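Local coordinates for protein lectin (Pleurotus ostreatus, PDB 6T1D) that binds galactose-containing sugars such as melibiose through calcium-dependent sites, at residues R26-A31 against A263-I268; S34-I39 against G129-I134; A78-H83 against G119-A124; N125-I130 against N184-P189. All coordinates share one frame; numbering follows the deposited sequence.

Interaction 1 of 4, residues R26-A31 against A263-I268; sequences RQFQPA and ADAYTI. Unlike the reference sequence in segment 26-31: Arg-26 (reference Ser).
The amide N of Phe-28 donates to the carbonyl O of Ala-265 at 2.8 Å, a fairly straight bond (162° at the hydrogen). It is the third main-chain bond of the contact, just past the end of strand 26-27. Before it, Arg-26 and Thr-267 form an antiparallel hydrogen-bonded pair: Arg-26 N gives to Thr-267 O at 3.3 Å, and Thr-267 N gives back to Arg-26 O.

Phe-28 suits its place because CB and the ring do different jobs. CB lies 3.6 Å from CB of Ala-265, a small methyl that fits beside it. With CG swung anti to the backbone N (chi1 172°), the ring leads onward, and Thr-267 CG2 meets CD1 at the ring edge, 3.6 Å away. Thr-267 is apt here, since its methyl packs against the aromatic ring while OG1 bonds a water at 2.7 Å. That water also accepts from Gln-29 N and so ties the loop after strand 26-27 to strand 264-268. Arg-26, a serine in the reference sequence, lays its guanidinium obliquely beside Thr-267 OG1 without bonding it. The hydroxyl of Tyr-266 turns elsewhere, to Tyr-245 OH.

Within this chain strand 26-27 is an edge strand of a five-stranded antiparallel sheet, paired with 264-268, which in turn pairs with 232-242, while Arg-26, Gln-29 and Ala-31 also touch strand 129-138.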
loop_
_atom_site.group_PDB
_atom_site.type_symbol
_atom_site.label_atom_id
_atom_site.label_comp_id
_atom_site.label_asym_id
_atom_site.label_seq_id
_atom_site.Cartn_x
_atom_site.Cartn_y
_atom_site.Cartn_z
ATOM N N ARG A 26 22.013 -3.579 -8.767
ATOM C CA ARG A 26 23.273 -4.090 -9.287
ATOM C C ARG A 26 23.162 -5.590 -9.521
ATOM O O ARG A 26 22.177 -6.234 -9.149
ATOM C CB ARG A 26 24.441 -3.765 -8.357
ATOM C CG ARG A 26 24.219 -4.219 -6.952
ATOM C CD ARG A 26 25.453 -4.009 -6.104
ATOM N NE ARG A 26 25.091 -3.589 -4.753
ATOM C CZ ARG A 26 24.877 -4.423 -3.744
ATOM N NH1 ARG A 26 24.968 -5.742 -3.934
ATOM N NH2 ARG A 26 24.553 -3.932 -2.552
ATOM N N GLN A 27 24.199 -6.135 -10.147
ATOM C CA GLN A 27 24.284 -7.569 -10.359
ATOM C C GLN A 27 24.412 -8.303 -9.029
ATOM O O GLN A 27 25.124 -7.862 -8.122
ATOM C CB GLN A 27 25.471 -7.860 -11.273
ATOM C CG GLN A 27 25.819 -9.298 -11.485
ATOM C CD GLN A 27 26.803 -9.471 -12.627
ATOM O OE1 GLN A 27 26.404 -9.745 -13.761
ATOM N NE2 GLN A 27 28.095 -9.308 -12.337
ATOM N N PHE A 28 23.698 -9.424 -8.910
ATOM C CA PHE A 28 23.706 -10.200 -7.676
ATOM C C PHE A 28 25.101 -10.719 -7.366
ATOM O O PHE A 28 25.819 -11.183 -8.251
ATOM C CB PHE A 28 22.733 -11.378 -7.774
ATOM C CG PHE A 28 22.832 -12.336 -6.619
ATOM C CD1 PHE A 28 22.160 -12.079 -5.435
ATOM C CD2 PHE A 28 23.588 -13.478 -6.713
ATOM C CE1 PHE A 28 22.252 -12.937 -4.362
ATOM C CE2 PHE A 28 23.685 -14.347 -5.633
ATOM C CZ PHE A 28 23.012 -14.065 -4.457
ATOM N N GLN A 29 25.480 -10.632 -6.095
ATOM C CA GLN A 29 26.802 -11.018 -5.621
ATOM C C GLN A 29 26.677 -12.187 -4.651
ATOM O O GLN A 29 26.080 -12.030 -3.576
ATOM C CB GLN A 29 27.446 -9.806 -4.954
ATOM C CG GLN A 29 28.799 -9.994 -4.337
ATOM C CD GLN A 29 29.301 -8.686 -3.761
ATOM O OE1 GLN A 29 28.716 -7.624 -4.016
ATOM N NE2 GLN A 29 30.381 -8.748 -2.985
ATOM N N PRO A 30 27.220 -13.358 -4.970
ATOM C CA PRO A 30 26.964 -14.553 -4.156
ATOM C C PRO A 30 27.763 -14.624 -2.875
ATOM O O PRO A 30 28.939 -14.264 -2.828
ATOM C CB PRO A 30 27.377 -15.697 -5.085
ATOM C CG PRO A 30 28.481 -15.102 -5.895
ATOM C CD PRO A 30 28.050 -13.665 -6.150
ATOM N N ALA A 31 27.118 -15.152 -1.845
ATOM C CA ALA A 31 27.841 -15.667 -0.697
ATOM C C ALA A 31 28.534 -16.955 -1.104
ATOM O O ALA A 31 27.953 -17.776 -1.820
ATOM C CB ALA A 31 26.892 -15.935 0.472
ATOM N N ALA A 263 20.182 -17.547 -16.977
ATOM C CA ALA A 263 19.402 -16.558 -16.242
ATOM C C ALA A 263 20.293 -15.561 -15.512
ATOM O O ALA A 263 21.432 -15.861 -15.146
ATOM C CB ALA A 263 18.486 -17.238 -15.231
ATOM N N ASP A 264 19.743 -14.372 -15.272
ATOM C CA ASP A 264 20.449 -13.280 -14.620
ATOM C C ASP A 264 19.829 -13.002 -13.260
ATOM O O ASP A 264 18.624 -13.166 -13.073
ATOM C CB ASP A 264 20.407 -12.008 -15.470
ATOM C CG ASP A 264 20.666 -12.279 -16.929
ATOM O OD1 ASP A 264 21.568 -13.089 -17.225
ATOM O OD2 ASP A 264 19.975 -11.679 -17.783
ATOM N N ALA A 265 20.664 -12.582 -12.311
ATOM C CA ALA A 265 20.237 -12.320 -10.943
ATOM C C ALA A 265 20.728 -10.949 -10.493
ATOM O O ALA A 265 21.903 -10.621 -10.687
ATOM C CB ALA A 265 20.753 -13.411 -9.995
ATOM N N TYR A 266 19.831 -10.159 -9.879
ATOM C CA TYR A 266 20.128 -8.822 -9.372
ATOM C C TYR A 266 19.669 -8.701 -7.925
ATOM O O TYR A 266 18.670 -9.306 -7.528
ATOM C CB TYR A 266 19.407 -7.726 -10.182
ATOM C CG TYR A 266 19.535 -7.857 -11.687
ATOM C CD1 TYR A 266 18.739 -8.736 -12.402
ATOM C CD2 TYR A 266 20.443 -7.097 -12.386
ATOM C CE1 TYR A 266 18.860 -8.854 -13.781
ATOM C CE2 TYR A 266 20.569 -7.206 -13.752
ATOM C CZ TYR A 266 19.784 -8.086 -14.444
ATOM O OH TYR A 266 19.926 -8.184 -15.809
ATOM N N THR A 267 20.368 -7.870 -7.149
ATOM C CA THR A 267 19.888 -7.448 -5.840
ATOM C C THR A 267 19.488 -5.984 -5.933
ATOM O O THR A 267 20.203 -5.171 -6.527
ATOM C CB THR A 267 20.932 -7.625 -4.712
ATOM O OG1 THR A 267 22.246 -7.342 -5.199
ATOM C CG2 THR A 267 20.907 -9.035 -4.092
ATOM N N ILE A 268 18.331 -5.665 -5.370
ATOM C CA ILE A 268 17.826 -4.298 -5.318
ATOM C C ILE A 268 17.824 -3.863 -3.857
ATOM O O ILE A 268 16.957 -4.294 -3.082
ATOM C CB ILE A 268 16.438 -4.198 -5.963
ATOM C CG1 ILE A 268 16.532 -4.511 -7.455
ATOM C CG2 ILE A 268 15.780 -2.850 -5.698
ATOM C CD1 ILE A 268 15.304 -5.156 -7.977
HETATM O O HOH W 1 24.483 -8.436 -4.100
#

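Interaction 2 of 4, residues S34-I39 against G129-I134; sequences STSKWI and GIMASI. Unlike the reference sequence in segment 34-39: Ser-34 (reference Asn), Thr-35 (reference Ala).
Met-131 lies over one face of the Trp-38 indole, the two side chains crossing at a slant. CB of Met-131 stands 3.6 Å above the ring plane, offset toward the rim of the benzene part. From there the thioether runs across to the pyrrole part, where a bend at chi3 (-72°) brings the methyl CE down at 3.7 Å from the five-membered ring centroid, a CH-pi contact. SD, one bond earlier, lies 4.4 Å from the centroid of the same ring and also over its face, which makes this a Met-aromatic pair. A flexible, polarisable methionine suits a broad indole, as it can follow the plane along its length.

A single antiparallel bridge, Ile-39 with Ile-130, fastens strand 38-40, itself paired with 177-180, against strand 129-138. Ile-39 N reaches Ile-130 O at 3.1 Å, and Ile-130 N returns the bond to Ile-39 O. Their CG1 atoms meet at 3.7 Å, one branched aliphatic chain lying across the other.

Gly-129, lacking a side chain, lets the indole edge approach the main chain: its O lies 3.6 Å from Trp-38 CZ3, near the ring plane. At the other end Ser-36 OG rests against CG of Met-131 at 3.1 Å, while its polar need is met by Leu-33 O.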
loop_
_atom_site.group_PDB
_atom_site.type_symbol
_atom_site.label_atom_id
_atom_site.label_comp_id
_atom_site.label_asym_id
_atom_site.label_seq_id
_atom_site.Cartn_x
_atom_site.Cartn_y
_atom_site.Cartn_z
ATOM N N SER A 34 33.976 -20.792 0.445
ATOM C CA SER A 34 35.370 -21.223 0.416
ATOM C C SER A 34 36.213 -20.606 1.530
ATOM O O SER A 34 37.306 -21.102 1.802
ATOM C CB SER A 34 35.990 -20.945 -0.955
ATOM O OG SER A 34 36.045 -19.557 -1.237
ATOM N N THR A 35 35.756 -19.546 2.178
ATOM C CA THR A 35 36.504 -18.986 3.296
ATOM C C THR A 35 35.899 -19.324 4.653
ATOM O O THR A 35 36.409 -18.867 5.682
ATOM C CB THR A 35 36.637 -17.471 3.138
ATOM O OG1 THR A 35 35.358 -16.909 2.815
ATOM C CG2 THR A 35 37.634 -17.142 2.074
ATOM N N SER A 36 34.856 -20.139 4.694
ATOM C CA SER A 36 34.225 -20.460 5.957
ATOM C C SER A 36 34.779 -21.774 6.472
ATOM O O SER A 36 35.373 -22.558 5.740
ATOM C CB SER A 36 32.710 -20.563 5.817
ATOM O OG SER A 36 32.384 -21.767 5.166
ATOM N N LYS A 37 34.620 -21.986 7.763
ATOM C CA LYS A 37 35.123 -23.184 8.396
ATOM C C LYS A 37 33.946 -23.924 9.003
ATOM O O LYS A 37 32.923 -23.319 9.345
ATOM C CB LYS A 37 36.165 -22.865 9.477
ATOM C CG LYS A 37 37.192 -21.817 9.067
ATOM C CD LYS A 37 38.113 -21.486 10.231
ATOM C CE LYS A 37 39.058 -20.334 9.902
ATOM N NZ LYS A 37 39.729 -19.787 11.126
ATOM N N TRP A 38 34.090 -25.240 9.106
ATOM C CA TRP A 38 33.156 -26.036 9.878
ATOM C C TRP A 38 33.472 -25.830 11.347
ATOM O O TRP A 38 34.641 -25.796 11.739
ATOM C CB TRP A 38 33.269 -27.517 9.509
ATOM C CG TRP A 38 32.888 -27.869 8.087
ATOM C CD1 TRP A 38 33.728 -27.986 7.026
ATOM C CD2 TRP A 38 31.576 -28.198 7.599
ATOM N NE1 TRP A 38 33.022 -28.346 5.898
ATOM C CE2 TRP A 38 31.702 -28.486 6.226
ATOM C CE3 TRP A 38 30.311 -28.279 8.193
ATOM C CZ2 TRP A 38 30.613 -28.831 5.430
ATOM C CZ3 TRP A 38 29.234 -28.624 7.406
ATOM C CH2 TRP A 38 29.392 -28.895 6.033
ATOM N N ILE A 39 32.436 -25.629 12.157
ATOM C CA ILE A 39 32.618 -25.414 13.586
ATOM C C ILE A 39 31.710 -26.362 14.360
ATOM O O ILE A 39 30.705 -26.856 13.842
ATOM C CB ILE A 39 32.347 -23.957 13.980
ATOM C CG1 ILE A 39 30.891 -23.597 13.683
ATOM C CG2 ILE A 39 33.285 -23.035 13.234
ATOM C CD1 ILE A 39 30.486 -22.189 14.100
ATOM N N GLY A 129 29.161 -30.681 12.572
ATOM C CA GLY A 129 29.630 -29.350 12.230
ATOM C C GLY A 129 28.635 -28.515 11.458
ATOM O O GLY A 129 27.827 -29.063 10.708
ATOM N N ILE A 130 28.673 -27.193 11.626
ATOM C CA ILE A 130 27.864 -26.282 10.825
ATOM C C ILE A 130 28.794 -25.324 10.089
ATOM O O ILE A 130 29.821 -24.895 10.627
ATOM C CB ILE A 130 26.833 -25.504 11.671
ATOM C CG1 ILE A 130 27.525 -24.526 12.601
ATOM C CG2 ILE A 130 26.000 -26.440 12.505
ATOM C CD1 ILE A 130 26.563 -23.719 13.408
ATOM N N MET A 131 28.425 -24.994 8.855
ATOM C CA MET A 131 29.180 -24.094 7.996
ATOM C C MET A 131 28.214 -23.111 7.370
ATOM O O MET A 131 27.215 -23.519 6.775
ATOM C CB MET A 131 29.920 -24.864 6.895
ATOM C CG MET A 131 30.306 -24.019 5.655
ATOM S SD MET A 131 31.365 -24.845 4.432
ATOM C CE MET A 131 32.922 -24.902 5.270
ATOM N N ALA A 132 28.528 -21.825 7.467
ATOM C CA ALA A 132 27.679 -20.791 6.898
ATOM C C ALA A 132 28.547 -19.649 6.395
ATOM O O ALA A 132 29.636 -19.381 6.916
ATOM C CB ALA A 132 26.649 -20.260 7.903
ATOM N N SER A 133 28.051 -18.987 5.363
ATOM C CA SER A 133 28.635 -17.766 4.845
ATOM C C SER A 133 27.542 -16.713 4.837
ATOM O O SER A 133 26.438 -16.969 4.342
ATOM C CB SER A 133 29.207 -17.995 3.446
ATOM O OG SER A 133 29.654 -16.790 2.850
ATOM N N ILE A 134 27.834 -15.547 5.419
ATOM C CA ILE A 134 26.868 -14.461 5.551
ATOM C C ILE A 134 27.452 -13.250 4.845
ATOM O O ILE A 134 28.396 -12.631 5.352
ATOM C CB ILE A 134 26.569 -14.135 7.020
ATOM C CG1 ILE A 134 26.267 -15.418 7.789
ATOM C CG2 ILE A 134 25.384 -13.201 7.105
ATOM C CD1 ILE A 134 26.419 -15.284 9.273
#

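Interaction 3 of 4, residues A78-H83 against G119-A124; sequences ASDDAH and GQNLVA. With CA (calcium ion), chain S; GLA (alpha-D-galactopyranose), chain G.
Asp-81 and Ala-82 both face Gln-120 across antiparallel chains, a classic beta bulge. Two amides therefore share one acceptor: Gln-120 O takes Asp-81 N at 2.6 Å and Ala-82 N at 3.1 Å, the latter in the carbonyl plane and on a lone pair. Gln-120 N answers to Ala-82 O, and Gly-119, bare of side chain, brings its CA to 3.2 Å from the same oxygen. The peptide between Asp-80 and Asp-81 is cis, and the chain turns a corner there, leaving one sheet for another.

This corner presents two neighbouring carboxylates to one calcium ion, held by Asp-80 OD1 and Asp-81 OD2, each at 2.4 Å. From the facing segment Asn-121 adds OD1 at 2.3 Å. Its CG is anti to the backbone N (chi1 -165°), which carries the amide back to the ion although its CB points away from segment 78-83; Ile-52 O holds its ND2. Asp-81 OD2 has a second task, accepting Leu-122 N at 3.1 Å from above the carboxylate plane, so the loop after the strand is pinned to a metal ligand.

Galactose O3 and O4 also coordinate the ion, Ser-126 OG and Pro-127 O complete its coordination, and Val-123 CG2 packs beside the sugar at its O2 and O3 side. A cis Asp-Asp pair with an asparagine recalls the calcium-dependent sugar sites of PA14-type lectins such as yeast flocculins.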
loop_
_atom_site.group_PDB
_atom_site.type_symbol
_atom_site.label_atom_id
_atom_site.label_comp_id
_atom_site.label_asym_id
_atom_site.label_seq_id
_atom_site.Cartn_x
_atom_site.Cartn_y
_atom_site.Cartn_z
ATOM N N ALA A 78 25.074 -25.076 5.592
ATOM C CA ALA A 78 25.024 -26.536 5.503
ATOM C C ALA A 78 25.368 -27.110 6.867
ATOM O O ALA A 78 25.945 -26.423 7.712
ATOM C CB ALA A 78 25.980 -27.100 4.460
ATOM N N SER A 79 24.966 -28.357 7.111
ATOM C CA SER A 79 25.135 -28.891 8.456
ATOM C C SER A 79 25.249 -30.409 8.448
ATOM O O SER A 79 24.654 -31.098 7.616
ATOM C CB SER A 79 23.985 -28.471 9.369
ATOM O OG SER A 79 22.752 -28.927 8.860
ATOM N N ASP A 80 26.030 -30.913 9.393
ATOM C CA ASP A 80 26.091 -32.329 9.747
ATOM C C ASP A 80 25.711 -32.364 11.216
ATOM O O ASP A 80 26.566 -32.157 12.080
ATOM C CB ASP A 80 27.487 -32.907 9.489
ATOM C CG ASP A 80 27.649 -34.358 9.965
ATOM O OD1 ASP A 80 26.723 -34.909 10.598
ATOM O OD2 ASP A 80 28.719 -34.954 9.692
ATOM N N ASP A 81 24.446 -32.663 11.498
ATOM C CA ASP A 81 23.504 -33.135 10.481
ATOM C C ASP A 81 22.397 -32.154 10.094
ATOM O O ASP A 81 21.958 -32.132 8.942
ATOM C CB ASP A 81 22.866 -34.440 10.954
ATOM C CG ASP A 81 23.817 -35.610 10.864
ATOM O OD1 ASP A 81 23.926 -36.173 9.749
ATOM O OD2 ASP A 81 24.466 -35.949 11.888
ATOM N N ALA A 82 21.923 -31.356 11.044
ATOM C CA ALA A 82 20.810 -30.458 10.775
ATOM C C ALA A 82 21.035 -29.150 11.510
ATOM O O ALA A 82 21.918 -29.042 12.364
ATOM C CB ALA A 82 19.477 -31.091 11.183
ATOM N N HIS A 83 20.222 -28.147 11.168
ATOM C CA HIS A 83 20.389 -26.806 11.714
ATOM C C HIS A 83 19.063 -26.062 11.700
ATOM O O HIS A 83 18.168 -26.380 10.916
ATOM C CB HIS A 83 21.428 -26.036 10.909
ATOM C CG HIS A 83 21.017 -25.793 9.496
ATOM N ND1 HIS A 83 21.389 -26.622 8.463
ATOM C CD2 HIS A 83 20.271 -24.811 8.939
ATOM C CE1 HIS A 83 20.893 -26.162 7.330
ATOM N NE2 HIS A 83 20.217 -25.061 7.588
ATOM N N GLY A 119 22.487 -26.415 15.865
ATOM C CA GLY A 119 22.877 -27.561 15.074
ATOM C C GLY A 119 22.601 -28.855 15.812
ATOM O O GLY A 119 22.540 -28.886 17.037
ATOM N N GLN A 120 22.427 -29.927 15.045
ATOM C CA GLN A 120 22.058 -31.231 15.582
ATOM C C GLN A 120 22.935 -32.299 14.960
ATOM O O GLN A 120 23.079 -32.347 13.733
ATOM C CB GLN A 120 20.604 -31.579 15.285
ATOM C CG GLN A 120 19.566 -30.760 15.990
ATOM C CD GLN A 120 18.176 -31.130 15.518
ATOM O OE1 GLN A 120 17.946 -32.252 15.071
ATOM N NE2 GLN A 120 17.248 -30.182 15.592
ATOM N N ASN A 121 23.512 -33.156 15.796
ATOM C CA ASN A 121 24.153 -34.377 15.328
ATOM C C ASN A 121 23.178 -35.528 15.542
ATOM O O ASN A 121 22.834 -35.847 16.684
ATOM C CB ASN A 121 25.461 -34.632 16.076
ATOM C CG ASN A 121 26.319 -35.650 15.389
ATOM O OD1 ASN A 121 26.187 -35.872 14.181
ATOM N ND2 ASN A 121 27.206 -36.290 16.149
ATOM N N LEU A 122 22.749 -36.160 14.452
ATOM C CA LEU A 122 21.675 -37.145 14.501
ATOM C C LEU A 122 22.158 -38.579 14.359
ATOM O O LEU A 122 21.337 -39.502 14.393
ATOM C CB LEU A 122 20.628 -36.848 13.422
ATOM C CG LEU A 122 19.997 -35.463 13.513
ATOM C CD1 LEU A 122 18.981 -35.274 12.409
ATOM C CD2 LEU A 122 19.352 -35.272 14.869
ATOM N N VAL A 123 23.454 -38.795 14.183
ATOM C CA VAL A 123 24.009 -40.132 14.070
ATOM C C VAL A 123 25.030 -40.299 15.176
ATOM O O VAL A 123 25.980 -39.513 15.276
ATOM C CB VAL A 123 24.658 -40.375 12.701
ATOM C CG1 VAL A 123 25.297 -41.756 12.687
ATOM C CG2 VAL A 123 23.635 -40.208 11.586
ATOM N N ALA A 124 24.852 -41.339 15.980
ATOM C CA ALA A 124 25.735 -41.538 17.113
ATOM C C ALA A 124 27.149 -41.794 16.627
ATOM O O ALA A 124 27.359 -42.423 15.585
ATOM C CB ALA A 124 25.250 -42.709 17.966
HETATM CA CA CA S . 26.682 -36.789 12.127
HETATM C C1 GLA G . 26.952 -39.953 7.501
HETATM C C2 GLA G . 26.057 -39.368 8.595
HETATM C C3 GLA G . 26.475 -38.010 8.982
HETATM C C4 GLA G . 27.903 -37.955 9.345
HETATM C C5 GLA G . 28.801 -38.550 8.248
HETATM C C6 GLA G . 30.230 -38.610 8.762
HETATM O O2 GLA G . 24.697 -39.321 8.111
HETATM O O3 GLA G . 25.655 -37.565 10.153
HETATM O O4 GLA G . 28.104 -38.694 10.567
HETATM O O5 GLA G . 28.382 -39.897 7.865
HETATM O O6 GLA G . 30.989 -39.491 7.957
#

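Interaction 4 of 4, residues N125-I130 against N184-P189; sequences NSPAGI and NSVWGP. With CA (calcium ion), chain S; GLA (alpha-D-galactopyranose), chain G.
Trp-187 points its CB toward the segment 125-130, and its indole reaches that segment with the benzene part. The first torsion, -71°, sets CG anti to the carbonyl carbon and sends the ring off toward Pro-127. NE1 is spoken for by the carboxylate of Asp-80, its OD2, a second-shell bond that steadies a calcium ligand. Further along, CE2 is 4.2 Å from Pro-127 CB, and CZ2 comes closer to the same carbon, at 3.6 Å. CH2, at the far end, lies 3.5 Å from Ala-128 O, the ring meeting it obliquely. Elsewhere on the ring, CE3 packs on Trp-38, and Phe-98 meets the indole edge-to-face.

Val-186 supports the ring from within its own loop: CG1 stands 3.6 Å above the plane, over its centre, and also touches Pro-127 CG at 4.1 Å. The loop is shaped by Asn-184, whose OD1 accepts both Val-186 N and Trp-187 N from the same face of its amide, the first forming an Asx turn.

Pro-127 is a compact apolar wedge: its CD lies 3.3 Å from galactose C6. Its carbonyl O, at 2.6 Å, and the OG of Ser-126 bind the calcium ion, so the loop forms one wall of the calcium-dependent galactose pocket, with tryptophan packed behind it.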
loop_
_atom_site.group_PDB
_atom_site.type_symbol
_atom_site.label_atom_id
_atom_site.label_comp_id
_atom_site.label_asym_id
_atom_site.label_seq_id
_atom_site.Cartn_x
_atom_site.Cartn_y
_atom_site.Cartn_z
ATOM N N ASN A 125 28.117 -41.246 17.362
ATOM C CA ASN A 125 29.530 -41.526 17.130
ATOM C C ASN A 125 29.936 -41.138 15.707
ATOM O O ASN A 125 30.680 -41.854 15.030
ATOM C CB ASN A 125 29.818 -43.002 17.423
ATOM C CG ASN A 125 31.273 -43.281 17.634
ATOM O OD1 ASN A 125 31.836 -42.914 18.666
ATOM N ND2 ASN A 125 31.895 -43.953 16.673
ATOM N N SER A 126 29.447 -39.989 15.257
ATOM C CA SER A 126 29.677 -39.477 13.916
ATOM C C SER A 126 30.160 -38.038 13.977
ATOM O O SER A 126 29.978 -37.353 14.989
ATOM C CB SER A 126 28.394 -39.557 13.075
ATOM O OG SER A 126 27.460 -38.568 13.465
ATOM N N PRO A 127 30.794 -37.553 12.912
ATOM C CA PRO A 127 31.196 -36.144 12.857
ATOM C C PRO A 127 30.019 -35.183 12.944
ATOM O O PRO A 127 28.865 -35.522 12.665
ATOM C CB PRO A 127 31.891 -36.032 11.496
ATOM C CG PRO A 127 32.428 -37.382 11.259
ATOM C CD PRO A 127 31.443 -38.347 11.861
ATOM N N ALA A 128 30.345 -33.952 13.326
ATOM C CA ALA A 128 29.355 -32.905 13.520
ATOM C C ALA A 128 29.976 -31.567 13.150
ATOM O O ALA A 128 31.177 -31.361 13.347
ATOM C CB ALA A 128 28.849 -32.875 14.968
ATOM N N GLY A 129 29.161 -30.681 12.572
ATOM C CA GLY A 129 29.630 -29.350 12.230
ATOM C C GLY A 129 28.635 -28.515 11.458
ATOM O O GLY A 129 27.827 -29.063 10.708
ATOM N N ILE A 130 28.673 -27.193 11.626
ATOM C CA ILE A 130 27.864 -26.282 10.825
ATOM C C ILE A 130 28.794 -25.324 10.089
ATOM O O ILE A 130 29.821 -24.895 10.627
ATOM C CB ILE A 130 26.833 -25.504 11.671
ATOM C CG1 ILE A 130 27.525 -24.526 12.601
ATOM C CG2 ILE A 130 26.000 -26.440 12.505
ATOM C CD1 ILE A 130 26.563 -23.719 13.408
ATOM N N ASN A 184 39.023 -29.665 3.488
ATOM C CA ASN A 184 39.408 -30.518 4.603
ATOM C C ASN A 184 39.190 -31.969 4.208
ATOM O O ASN A 184 38.799 -32.273 3.078
ATOM C CB ASN A 184 38.626 -30.176 5.878
ATOM C CG ASN A 184 37.212 -30.734 5.857
ATOM O OD1 ASN A 184 36.990 -31.891 6.215
ATOM N ND2 ASN A 184 36.256 -29.920 5.426
ATOM N N SER A 185 39.430 -32.870 5.158
ATOM C CA SER A 185 39.473 -34.301 4.893
ATOM C C SER A 185 38.237 -35.056 5.386
ATOM O O SER A 185 38.234 -36.291 5.343
ATOM C CB SER A 185 40.727 -34.899 5.530
ATOM O OG SER A 185 41.892 -34.249 5.051
ATOM N N VAL A 186 37.195 -34.366 5.849
ATOM C CA VAL A 186 36.019 -35.016 6.421
ATOM C C VAL A 186 34.797 -34.891 5.516
ATOM O O VAL A 186 34.089 -35.871 5.290
ATOM C CB VAL A 186 35.704 -34.458 7.828
ATOM C CG1 VAL A 186 34.578 -35.267 8.473
ATOM C CG2 VAL A 186 36.959 -34.392 8.697
ATOM N N TRP A 187 34.533 -33.686 4.987
ATOM C CA TRP A 187 33.264 -33.387 4.324
ATOM C C TRP A 187 33.394 -33.060 2.845
ATOM O O TRP A 187 32.707 -33.672 2.015
ATOM C CB TRP A 187 32.556 -32.241 5.066
ATOM C CG TRP A 187 32.024 -32.663 6.427
ATOM C CD1 TRP A 187 30.980 -33.511 6.671
ATOM C CD2 TRP A 187 32.539 -32.283 7.716
ATOM N NE1 TRP A 187 30.800 -33.668 8.027
ATOM C CE2 TRP A 187 31.737 -32.921 8.692
ATOM C CE3 TRP A 187 33.583 -31.454 8.140
ATOM C CZ2 TRP A 187 31.951 -32.761 10.069
ATOM C CZ3 TRP A 187 33.796 -31.296 9.513
ATOM C CH2 TRP A 187 32.983 -31.949 10.456
ATOM N N GLY A 188 34.249 -32.123 2.466
ATOM C CA GLY A 188 34.342 -31.751 1.074
ATOM C C GLY A 188 33.423 -30.599 0.752
ATOM O O GLY A 188 32.506 -30.275 1.515
ATOM N N PRO A 189 33.624 -29.982 -0.408
ATOM C CA PRO A 189 33.006 -28.662 -0.676
ATOM C C PRO A 189 31.517 -28.784 -0.927
ATOM O O PRO A 189 31.097 -29.377 -1.935
ATOM C CB PRO A 189 33.737 -28.185 -1.937
ATOM C CG PRO A 189 34.148 -29.452 -2.622
ATOM C CD PRO A 189 34.461 -30.445 -1.524
HETATM CA CA CA S . 26.682 -36.789 12.127
HETATM C C1 GLA G . 26.952 -39.953 7.501
HETATM C C2 GLA G . 26.057 -39.368 8.595
HETATM C C3 GLA G . 26.475 -38.010 8.982
HETATM C C4 GLA G . 27.903 -37.955 9.345
HETATM C C5 GLA G . 28.801 -38.550 8.248
HETATM C C6 GLA G . 30.230 -38.610 8.762
HETATM O O2 GLA G . 24.697 -39.321 8.111
HETATM O O3 GLA G . 25.655 -37.565 10.153
HETATM O O4 GLA G . 28.104 -38.694 10.567
HETATM O O5 GLA G . 28.382 -39.897 7.865
HETATM O O6 GLA G . 30.989 -39.491 7.957
#

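Interactions 3 and 4 build one site between them, their centres about 10 Å apart: 78-83 and 119-124 give three calcium ligands, 125-130 two more, and both touch the same galactose. Asp-80 joins them, with N bonded to Gly-129 O at 2.9 Å and OD2 3.0 Å from Trp-187 NE1. Interaction 2 adjoins this site, its centre about 11 Å from that of interaction 4, and shares Gly-129 and Ile-130 with it; Met-131 O also receives Ala-78 N. Interaction 1 is farther off, its centre about 30 Å from those of interactions 3 and 4, yet Ala-31 CB packs 3.7 Å from Ser-133 OG of interaction 2, linking it to strand 129-138.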